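Long-range contacts in mandelate racemase / muconate lactonizing enzyme (Burkholderia pseudomallei, PDB 2POD), which is of unknown function but, as a member of the enolase superfamily with a sodium-binding carboxylate site, may act as a lyase: residues T6-F16 and R389-S400; Y46-L55 and A67-G75. All blocks are in the same frame, centred on the assembly; numbering follows the deposited sequence.

Contact 1. Residues T6-F16 and R389-S400; sequences TEIETLRPEEF and RERLTIAVRNTS
Leu11 and Ile394 set the tight part of this contact: CB of Leu11 rests 3.7 Å from CG2 of Ile394, while its CD2 runs alongside Val396 and meets CG1 of that residue. Two residues further on, Pro13 CB touches both Ile394 CG1 and Leu392 CD2, and the same Leu392 methyl comes within 4.0 Å of CE2 of Phe16, at the edge of the ring. Around this row Leu11 also touches Leu384, Pro13 touches Trp21 and Leu392 touches Leu360, and Phe16 stacks on Trp356. Beneath the side chains, 6-13 and 394-400 run antiparallel in continuous register from Glu7-Ser400 to Pro13-Ile394, with Ile8-Thr399, Thr10-Arg397 and Arg12-Ala395 as the hydrogen-bonded pairs. This is the step by which the C-terminal strand returns to the N-terminal capping domain of the enolase fold, adding the fourth strand to its sheet, in the order 31-37, 19-26, 5-13, 394-400. Helix 40-55 covers the face bearing Ile8, Thr10 and Arg12. There the Arg12 guanidinium has Ala395 CB over one face, 4.0 Å from NH1, and its NE is paired with Glu44. Packing gives way to polar links toward the Glu7 end of the other face, where Asn398 and Ser400 are exposed. Glu9 OE1 forms a salt bridge with Arg389 NH1 at 2.8 Å, the two flat groups only 13° from coplanar; an extended arginine chain makes the span, and Glu9 OE2 is bonded to His25. Asn398 ND2 donates to Glu7 OE1 (3.0 Å) within its own amide plane, yet arrives from above the carboxylate, 68° out of its plane. Glu7 CG lies opposite the backbone N (chi1 -156°), which brings OE1 to the ND2 end of the Asn398 amide.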
loop_
_atom_site.group_PDB
_atom_site.type_symbol
_atom_site.label_atom_id
_atom_site.label_comp_id
_atom_site.label_asym_id
_atom_site.label_seq_id
_atom_site.Cartn_x
_atom_site.Cartn_y
_atom_site.Cartn_z
ATOM N N THR B 6 48.825 14.090 12.314
ATOM C CA THR B 6 50.205 13.859 11.905
ATOM C C THR B 6 50.474 12.399 11.560
ATOM O O THR B 6 51.291 12.107 10.690
ATOM C CB THR B 6 51.202 14.336 12.986
ATOM O OG1 THR B 6 50.783 13.868 14.277
ATOM C CG2 THR B 6 51.281 15.862 12.997
ATOM N N GLU B 7 49.769 11.494 12.234
ATOM C CA GLU B 7 50.152 10.083 12.301
ATOM C C GLU B 7 48.972 9.204 12.740
ATOM O O GLU B 7 48.237 9.550 13.665
ATOM C CB GLU B 7 51.324 9.914 13.272
ATOM C CG GLU B 7 52.189 8.689 13.040
ATOM C CD GLU B 7 53.392 8.657 13.969
ATOM O OE1 GLU B 7 53.341 7.928 14.984
ATOM O OE2 GLU B 7 54.379 9.373 13.692
ATOM N N ILE B 8 48.801 8.070 12.066
ATOM C CA ILE B 8 47.795 7.076 12.440
ATOM C C ILE B 8 48.454 5.713 12.669
ATOM O O ILE B 8 49.195 5.227 11.820
ATOM C CB ILE B 8 46.623 7.004 11.388
ATOM C CG1 ILE B 8 45.723 8.245 11.512
ATOM C CG2 ILE B 8 45.781 5.741 11.572
ATOM C CD1 ILE B 8 44.912 8.573 10.281
ATOM N N GLU B 9 48.189 5.112 13.826
ATOM C CA GLU B 9 48.824 3.855 14.219
ATOM C C GLU B 9 47.770 2.778 14.400
ATOM O O GLU B 9 46.797 2.995 15.108
ATOM C CB GLU B 9 49.547 4.030 15.557
ATOM C CG GLU B 9 50.956 4.549 15.463
ATOM C CD GLU B 9 51.737 4.326 16.748
ATOM O OE1 GLU B 9 52.633 3.454 16.752
ATOM O OE2 GLU B 9 51.448 5.015 17.754
ATOM N N THR B 10 47.976 1.610 13.799
ATOM C CA THR B 10 47.153 0.442 14.131
ATOM C C THR B 10 47.903 -0.577 14.979
ATOM O O THR B 10 49.100 -0.804 14.789
ATOM C CB THR B 10 46.576 -0.249 12.882
ATOM O OG1 THR B 10 47.648 -0.634 12.012
ATOM C CG2 THR B 10 45.619 0.688 12.142
ATOM N N LEU B 11 47.188 -1.180 15.923
ATOM C CA LEU B 11 47.771 -2.136 16.844
ATOM C C LEU B 11 46.971 -3.427 16.771
ATOM O O LEU B 11 45.767 -3.431 17.050
ATOM C CB LEU B 11 47.726 -1.599 18.284
ATOM C CG LEU B 11 48.222 -0.232 18.787
ATOM C CD1 LEU B 11 48.600 -0.399 20.244
ATOM C CD2 LEU B 11 49.400 0.361 18.024
ATOM N N ARG B 12 47.638 -4.517 16.402
ATOM C CA ARG B 12 47.009 -5.836 16.361
ATOM C C ARG B 12 47.641 -6.813 17.358
ATOM O O ARG B 12 48.696 -7.389 17.083
ATOM C CB ARG B 12 47.086 -6.425 14.954
ATOM C CG ARG B 12 46.145 -5.802 13.941
ATOM C CD ARG B 12 45.976 -6.695 12.711
ATOM N NE ARG B 12 47.183 -6.740 11.886
ATOM C CZ ARG B 12 48.036 -7.762 11.845
ATOM N NH1 ARG B 12 49.105 -7.701 11.065
ATOM N NH2 ARG B 12 47.824 -8.844 12.581
ATOM N N PRO B 13 46.992 -7.017 18.516
ATOM C CA PRO B 13 47.548 -7.975 19.475
ATOM C C PRO B 13 47.215 -9.413 19.093
ATOM O O PRO B 13 46.044 -9.733 18.889
ATOM C CB PRO B 13 46.874 -7.589 20.797
ATOM C CG PRO B 13 45.634 -6.818 20.420
ATOM C CD PRO B 13 45.732 -6.404 18.982
ATOM N N GLU B 14 48.225 -10.275 18.985
ATOM C CA GLU B 14 47.970 -11.655 18.549
ATOM C C GLU B 14 47.307 -12.570 19.575
ATOM O O GLU B 14 46.793 -13.634 19.220
ATOM C CB GLU B 14 49.184 -12.322 17.894
ATOM C CG GLU B 14 50.532 -11.973 18.474
ATOM C CD GLU B 14 51.647 -12.794 17.851
ATOM O OE1 GLU B 14 51.964 -12.576 16.657
ATOM O OE2 GLU B 14 52.198 -13.664 18.559
ATOM N N GLU B 15 47.292 -12.144 20.833
ATOM C CA GLU B 15 46.507 -12.819 21.868
ATOM C C GLU B 15 45.004 -12.610 21.702
ATOM O O GLU B 15 44.209 -13.477 22.080
ATOM C CB GLU B 15 46.948 -12.401 23.277
ATOM C CG GLU B 15 47.607 -11.031 23.367
ATOM C CD GLU B 15 49.130 -11.082 23.256
ATOM O OE1 GLU B 15 49.672 -10.505 22.289
ATOM O OE2 GLU B 15 49.780 -11.694 24.133
ATOM N N PHE B 16 44.623 -11.455 21.151
ATOM C CA PHE B 16 43.233 -11.190 20.759
ATOM C C PHE B 16 43.159 -10.814 19.278
ATOM O O PHE B 16 43.077 -9.631 18.938
ATOM C CB PHE B 16 42.617 -10.091 21.636
ATOM C CG PHE B 16 42.989 -10.193 23.090
ATOM C CD1 PHE B 16 42.353 -11.112 23.921
ATOM C CD2 PHE B 16 43.982 -9.372 23.629
ATOM C CE1 PHE B 16 42.700 -11.221 25.271
ATOM C CE2 PHE B 16 44.334 -9.468 24.979
ATOM C CZ PHE B 16 43.691 -10.393 25.801
ATOM N N ARG B 389 52.909 -2.612 24.571
ATOM C CA ARG B 389 53.721 -3.364 23.611
ATOM C C ARG B 389 54.636 -4.401 24.279
ATOM O O ARG B 389 55.209 -5.251 23.599
ATOM C CB ARG B 389 54.548 -2.406 22.745
ATOM C CG ARG B 389 53.719 -1.450 21.892
ATOM C CD ARG B 389 54.611 -0.441 21.177
ATOM N NE ARG B 389 53.959 0.181 20.024
ATOM C CZ ARG B 389 53.193 1.273 20.075
ATOM N NH1 ARG B 389 52.657 1.752 18.964
ATOM N NH2 ARG B 389 52.953 1.889 21.230
ATOM N N GLU B 390 54.751 -4.326 25.606
ATOM C CA GLU B 390 55.617 -5.212 26.387
ATOM C C GLU B 390 54.855 -6.395 26.984
ATOM O O GLU B 390 55.329 -7.530 26.921
ATOM C CB GLU B 390 56.341 -4.430 27.492
ATOM C CG GLU B 390 57.614 -3.718 27.035
ATOM C CD GLU B 390 57.345 -2.553 26.089
ATOM O OE1 GLU B 390 56.773 -1.534 26.534
ATOM O OE2 GLU B 390 57.701 -2.665 24.896
ATOM N N ARG B 391 53.680 -6.124 27.553
ATOM C CA ARG B 391 52.798 -7.172 28.086
ATOM C C ARG B 391 52.218 -8.050 26.976
ATOM O O ARG B 391 52.010 -9.254 27.162
ATOM C CB ARG B 391 51.652 -6.564 28.903
ATOM C CG ARG B 391 52.029 -5.362 29.747
ATOM C CD ARG B 391 50.877 -4.378 29.839
ATOM N NE ARG B 391 50.006 -4.661 30.978
ATOM C CZ ARG B 391 50.052 -4.019 32.143
ATOM N NH1 ARG B 391 49.215 -4.356 33.114
ATOM N NH2 ARG B 391 50.927 -3.043 32.344
ATOM N N LEU B 392 51.960 -7.436 25.823
ATOM C CA LEU B 392 51.284 -8.096 24.714
ATOM C C LEU B 392 52.170 -8.076 23.479
ATOM O O LEU B 392 52.878 -7.097 23.229
ATOM C CB LEU B 392 49.965 -7.378 24.409
ATOM C CG LEU B 392 48.641 -7.880 24.993
ATOM C CD1 LEU B 392 48.613 -7.936 26.524
ATOM C CD2 LEU B 392 47.503 -7.026 24.469
ATOM N N THR B 393 52.133 -9.159 22.709
ATOM C CA THR B 393 52.756 -9.187 21.388
ATOM C C THR B 393 51.871 -8.466 20.371
ATOM O O THR B 393 50.824 -8.975 19.978
ATOM C CB THR B 393 53.007 -10.628 20.911
ATOM O OG1 THR B 393 53.338 -11.460 22.028
ATOM C CG2 THR B 393 54.122 -10.666 19.871
ATOM N N ILE B 394 52.295 -7.276 19.957
ATOM C CA ILE B 394 51.444 -6.385 19.182
ATOM C C ILE B 394 52.091 -6.060 17.832
ATOM O O ILE B 394 53.172 -5.459 17.765
ATOM C CB ILE B 394 51.091 -5.092 19.978
ATOM C CG1 ILE B 394 50.139 -5.420 21.131
ATOM C CG2 ILE B 394 50.445 -4.043 19.070
ATOM C CD1 ILE B 394 49.979 -4.306 22.156
ATOM N N ALA B 395 51.427 -6.468 16.757
ATOM C CA ALA B 395 51.855 -6.088 15.419
ATOM C C ALA B 395 51.410 -4.657 15.120
ATOM O O ALA B 395 50.212 -4.372 15.029
ATOM C CB ALA B 395 51.307 -7.063 14.387
ATOM N N VAL B 396 52.378 -3.759 14.990
ATOM C CA VAL B 396 52.088 -2.355 14.727
ATOM C C VAL B 396 52.267 -1.999 13.257
ATOM O O VAL B 396 53.059 -2.617 12.547
ATOM C CB VAL B 396 52.915 -1.387 15.620
ATOM C CG1 VAL B 396 52.536 -1.549 17.078
ATOM C CG2 VAL B 396 54.423 -1.583 15.417
ATOM N N ARG B 397 51.509 -1.007 12.811
ATOM C CA ARG B 397 51.705 -0.403 11.502
ATOM C C ARG B 397 51.421 1.093 11.620
ATOM O O ARG B 397 50.610 1.515 12.444
ATOM C CB ARG B 397 50.802 -1.079 10.460
ATOM C CG ARG B 397 51.153 -0.768 9.002
ATOM C CD ARG B 397 51.427 -2.031 8.194
ATOM N NE ARG B 397 50.221 -2.591 7.586
ATOM C CZ ARG B 397 49.719 -2.225 6.408
ATOM N NH1 ARG B 397 48.619 -2.810 5.955
ATOM N NH2 ARG B 397 50.300 -1.277 5.682
ATOM N N ASN B 398 52.114 1.882 10.805
ATOM C CA ASN B 398 52.187 3.327 10.970
ATOM C C ASN B 398 52.048 4.014 9.616
ATOM O O ASN B 398 52.553 3.527 8.606
ATOM C CB ASN B 398 53.527 3.707 11.617
ATOM C CG ASN B 398 53.578 5.158 12.073
ATOM O OD1 ASN B 398 53.747 6.075 11.264
ATOM N ND2 ASN B 398 53.452 5.371 13.377
ATOM N N THR B 399 51.364 5.149 9.609
ATOM C CA THR B 399 51.322 6.027 8.448
ATOM C C THR B 399 51.361 7.479 8.922
ATOM O O THR B 399 50.770 7.811 9.951
ATOM C CB THR B 399 50.062 5.750 7.595
ATOM O OG1 THR B 399 49.917 6.752 6.577
ATOM C CG2 THR B 399 48.819 5.718 8.474
ATOM N N SER B 400 52.074 8.333 8.186
ATOM C CA SER B 400 52.355 9.703 8.639
ATOM C C SER B 400 52.545 10.729 7.512
ATOM O O SER B 400 52.356 10.412 6.331
ATOM C CB SER B 400 53.542 9.734 9.618
ATOM O OG SER B 400 54.596 8.883 9.198
#

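Contact 2. Residues Y46-L55 and A67-G75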
loop_
_atom_site.group_PDB
_atom_site.type_symbol
_atom_site.label_atom_id
_atom_site.label_comp_id
_atom_site.label_asym_id
_atom_site.label_seq_id
_atom_site.Cartn_x
_atom_site.Cartn_y
_atom_site.Cartn_z
ATOM N N TYR B 46 42.756 -1.563 5.088
ATOM C CA TYR B 46 41.933 -0.465 4.574
ATOM C C TYR B 46 42.378 0.905 5.106
ATOM O O TYR B 46 42.477 1.867 4.338
ATOM C CB TYR B 46 40.443 -0.691 4.894
ATOM C CG TYR B 46 39.628 0.585 4.826
ATOM C CD1 TYR B 46 39.242 1.257 5.992
ATOM C CD2 TYR B 46 39.287 1.150 3.592
ATOM C CE1 TYR B 46 38.529 2.439 5.926
ATOM C CE2 TYR B 46 38.571 2.329 3.522
ATOM C CZ TYR B 46 38.191 2.965 4.686
ATOM O OH TYR B 46 37.486 4.138 4.609
ATOM N N ILE B 47 42.604 0.995 6.416
ATOM C CA ILE B 47 43.042 2.247 7.042
ATOM C C ILE B 47 44.311 2.801 6.392
ATOM O O ILE B 47 44.341 3.963 5.994
ATOM C CB ILE B 47 43.197 2.114 8.563
ATOM C CG1 ILE B 47 41.815 2.043 9.222
ATOM C CG2 ILE B 47 44.018 3.290 9.149
ATOM C CD1 ILE B 47 41.852 1.675 10.705
ATOM N N HIS B 48 45.318 1.947 6.227
ATOM C CA HIS B 48 46.599 2.358 5.667
ATOM C C HIS B 48 46.566 2.529 4.144
ATOM O O HIS B 48 47.326 3.333 3.592
ATOM C CB HIS B 48 47.725 1.407 6.113
ATOM C CG HIS B 48 47.914 1.355 7.599
ATOM N ND1 HIS B 48 48.391 2.424 8.326
ATOM C CD2 HIS B 48 47.685 0.366 8.497
ATOM C CE1 HIS B 48 48.448 2.098 9.605
ATOM N NE2 HIS B 48 48.025 0.854 9.736
ATOM N N GLU B 49 45.681 1.789 3.473
ATOM C CA GLU B 49 45.557 1.863 2.012
ATOM C C GLU B 49 44.870 3.129 1.490
ATOM O O GLU B 49 45.280 3.683 0.471
ATOM C CB GLU B 49 44.866 0.621 1.461
ATOM C CG GLU B 49 45.046 0.408 -0.032
ATOM C CD GLU B 49 44.321 -0.821 -0.545
ATOM O OE1 GLU B 49 44.703 -1.327 -1.624
ATOM O OE2 GLU B 49 43.388 -1.301 0.137
ATOM N N TRP B 50 43.828 3.580 2.178
ATOM C CA TRP B 50 42.961 4.622 1.632
ATOM C C TRP B 50 42.626 5.727 2.635
ATOM O O TRP B 50 42.713 6.915 2.305
ATOM C CB TRP B 50 41.684 4.000 1.063
ATOM C CG TRP B 50 40.815 4.964 0.315
ATOM C CD1 TRP B 50 40.960 5.361 -0.976
ATOM C CD2 TRP B 50 39.663 5.647 0.821
ATOM N NE1 TRP B 50 39.970 6.252 -1.313
ATOM C CE2 TRP B 50 39.157 6.442 -0.226
ATOM C CE3 TRP B 50 39.006 5.662 2.059
ATOM C CZ2 TRP B 50 38.026 7.247 -0.076
ATOM C CZ3 TRP B 50 37.882 6.455 2.206
ATOM C CH2 TRP B 50 37.404 7.238 1.143
ATOM N N ALA B 51 42.249 5.327 3.846
ATOM C CA ALA B 51 41.625 6.222 4.824
ATOM C C ALA B 51 42.626 7.172 5.477
ATOM O O ALA B 51 42.287 8.303 5.821
ATOM C CB ALA B 51 40.919 5.404 5.899
ATOM N N ALA B 52 43.853 6.692 5.661
ATOM C CA ALA B 52 44.897 7.445 6.351
ATOM C C ALA B 52 45.317 8.697 5.583
ATOM O O ALA B 52 45.537 9.747 6.182
ATOM C CB ALA B 52 46.081 6.566 6.593
ATOM N N ASN B 53 45.404 8.578 4.260
ATOM C CA ASN B 53 45.749 9.701 3.394
ATOM C C ASN B 53 44.661 10.773 3.296
ATOM O O ASN B 53 44.944 11.934 2.980
ATOM C CB ASN B 53 46.136 9.202 1.998
ATOM C CG ASN B 53 47.336 8.269 2.025
ATOM O OD1 ASN B 53 48.362 8.565 2.648
ATOM N ND2 ASN B 53 47.210 7.128 1.350
ATOM N N ARG B 54 43.421 10.381 3.578
ATOM C CA ARG B 54 42.303 11.318 3.597
ATOM C C ARG B 54 42.274 12.113 4.895
ATOM O O ARG B 54 41.604 13.137 4.991
ATOM C CB ARG B 54 40.979 10.576 3.392
ATOM C CG ARG B 54 40.838 9.926 2.026
ATOM C CD ARG B 54 39.482 10.218 1.426
ATOM N NE ARG B 54 39.476 11.459 0.654
ATOM C CZ ARG B 54 38.391 12.007 0.113
ATOM N NH1 ARG B 54 37.203 11.429 0.253
ATOM N NH2 ARG B 54 38.494 13.140 -0.569
ATOM N N LEU B 55 43.022 11.637 5.885
ATOM C CA LEU B 55 42.894 12.098 7.255
ATOM C C LEU B 55 44.163 12.810 7.732
ATOM O O LEU B 55 44.091 13.750 8.521
ATOM C CB LEU B 55 42.571 10.909 8.159
ATOM C CG LEU B 55 41.454 11.035 9.199
ATOM C CD1 LEU B 55 40.142 11.572 8.633
ATOM C CD2 LEU B 55 41.226 9.695 9.835
ATOM N N ALA B 67 33.762 11.745 8.470
ATOM C CA ALA B 67 32.827 10.623 8.325
ATOM C C ALA B 67 32.194 10.558 6.940
ATOM O O ALA B 67 32.107 9.487 6.350
ATOM C CB ALA B 67 31.743 10.676 9.402
ATOM N N LYS B 68 31.781 11.710 6.422
ATOM C CA LYS B 68 31.274 11.817 5.062
ATOM C C LYS B 68 32.362 11.604 4.000
ATOM O O LYS B 68 32.133 10.914 3.008
ATOM C CB LYS B 68 30.533 13.150 4.873
ATOM C CG LYS B 68 30.052 13.444 3.447
ATOM C CD LYS B 68 28.939 12.514 2.995
ATOM C CE LYS B 68 28.478 12.834 1.573
ATOM N NZ LYS B 68 27.699 14.103 1.492
ATOM N N ARG B 69 33.543 12.176 4.227
ATOM C CA ARG B 69 34.702 11.992 3.345
ATOM C C ARG B 69 35.213 10.546 3.273
ATOM O O ARG B 69 35.610 10.070 2.204
ATOM C CB ARG B 69 35.822 12.950 3.744
ATOM C CG ARG B 69 35.642 14.368 3.197
ATOM C CD ARG B 69 36.708 15.320 3.729
ATOM N NE ARG B 69 37.983 15.134 3.042
ATOM C CZ ARG B 69 39.056 14.562 3.577
ATOM N NH1 ARG B 69 39.035 14.125 4.833
ATOM N NH2 ARG B 69 40.160 14.431 2.853
ATOM N N LEU B 70 35.178 9.848 4.404
ATOM C CA LEU B 70 35.662 8.467 4.483
ATOM C C LEU B 70 34.639 7.432 4.016
ATOM O O LEU B 70 34.960 6.244 3.915
ATOM C CB LEU B 70 36.102 8.124 5.912
ATOM C CG LEU B 70 37.385 8.730 6.486
ATOM C CD1 LEU B 70 37.685 8.095 7.832
ATOM C CD2 LEU B 70 38.566 8.558 5.548
ATOM N N SER B 71 33.410 7.881 3.757
ATOM C CA SER B 71 32.399 7.054 3.108
ATOM C C SER B 71 32.759 6.872 1.642
ATOM O O SER B 71 32.497 7.744 0.815
ATOM C CB SER B 71 31.018 7.693 3.242
ATOM O OG SER B 71 30.056 6.718 3.587
ATOM N N GLY B 72 33.389 5.743 1.334
ATOM C CA GLY B 72 33.999 5.530 0.023
ATOM C C GLY B 72 33.024 4.907 -0.948
ATOM O O GLY B 72 31.846 4.719 -0.624
ATOM N N TYR B 73 33.524 4.566 -2.132
ATOM C CA TYR B 73 32.682 4.196 -3.266
ATOM C C TYR B 73 31.931 2.872 -3.088
ATOM O O TYR B 73 30.846 2.704 -3.623
ATOM C CB TYR B 73 33.508 4.181 -4.561
ATOM C CG TYR B 73 32.674 4.091 -5.822
ATOM C CD1 TYR B 73 31.695 5.044 -6.105
ATOM C CD2 TYR B 73 32.856 3.046 -6.729
ATOM C CE1 TYR B 73 30.921 4.962 -7.259
ATOM C CE2 TYR B 73 32.085 2.954 -7.887
ATOM C CZ TYR B 73 31.119 3.915 -8.143
ATOM O OH TYR B 73 30.354 3.843 -9.279
ATOM N N LEU B 74 32.517 1.949 -2.332
ATOM C CA LEU B 74 31.990 0.590 -2.159
ATOM C C LEU B 74 31.978 0.246 -0.671
ATOM O O LEU B 74 32.751 0.806 0.108
ATOM C CB LEU B 74 32.877 -0.408 -2.900
ATOM C CG LEU B 74 32.561 -1.001 -4.280
ATOM C CD1 LEU B 74 31.810 -0.085 -5.223
ATOM C CD2 LEU B 74 33.839 -1.495 -4.935
ATOM N N GLY B 75 31.095 -0.663 -0.275
ATOM C CA GLY B 75 31.059 -1.139 1.103
ATOM C C GLY B 75 30.360 -0.228 2.097
ATOM O O GLY B 75 30.513 -0.402 3.308
HETATM O O HOH W 1 35.602 3.614 2.407
#
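Leu70 fills the apolar centre, its CD2 methyl lying 3.8 Å from Arg54 CB and 4.0 Å from Ala51 CB. CZ3 of Trp50 touches the same methyl, and the other branch, CD1, makes a looser contact with Leu55 CD1 at 4.3 Å. With CG set opposite the carbonyl carbon (chi1 -72°), the leucine turns its branches onto helix 40-55. The indole presents its edge to the backbone here: Leu70 O lies near the ring plane, 3.4 Å from Trp50 CZ3, while Arg54 CD lies over one ring face, toward its rim. Beside it, Tyr46 OH receives a hydrogen bond from a water, and that water takes a weak one from Gly72 N. Asn86 ties both sides, bonding to Tyr46 OH and to Leu70 O. Beyond Gly72 the chain reaches the interface with a second subunit, where Tyr73 OH is hydrogen-bonded to Glu272 of that subunit, a residue of the sodium site, so this loop of the capping domain borders a neighbour's metal centre. At the opposite margin, Arg69 approaches Arg54 O end-on: NH1 (2.8 Å) and NH2 (2.9 Å) both donate to this one oxygen, which lies in the guanidinium plane. NH2 uses a lone pair in the carbonyl plane; NH1 is tilted 31° from it. Arg54 answers with a weak bond from NH1 to Arg69 O. The two guanidinium groups lie close, Arg54 NE 3.8 Å from Arg69 NH2, their planes 47° apart, and the two bonds to a single carbonyl oxygen probably offset part of the repulsion between them.

How the contacts relate
Both contacts belong to the N-terminal capping domain, their centres 20 Å apart. Contact 1 joins the ends of the chain, and both segments of contact 2 fall in the sequence between, the two strands 19-26 and 31-37 preceding them. Helix 40-55 is the shared element: one side packs on strands 5-13 and 394-400, another meets the chain at 67-75. The two contacts touch directly where His48 NE2 comes 2.7 Å from Thr10 OG1, a probable hydrogen bond, and where Thr399 CG2 packs on Ala52 CB. The helix thus connects the sheet, completed by the C-terminal strand, with the loop that meets a second subunit.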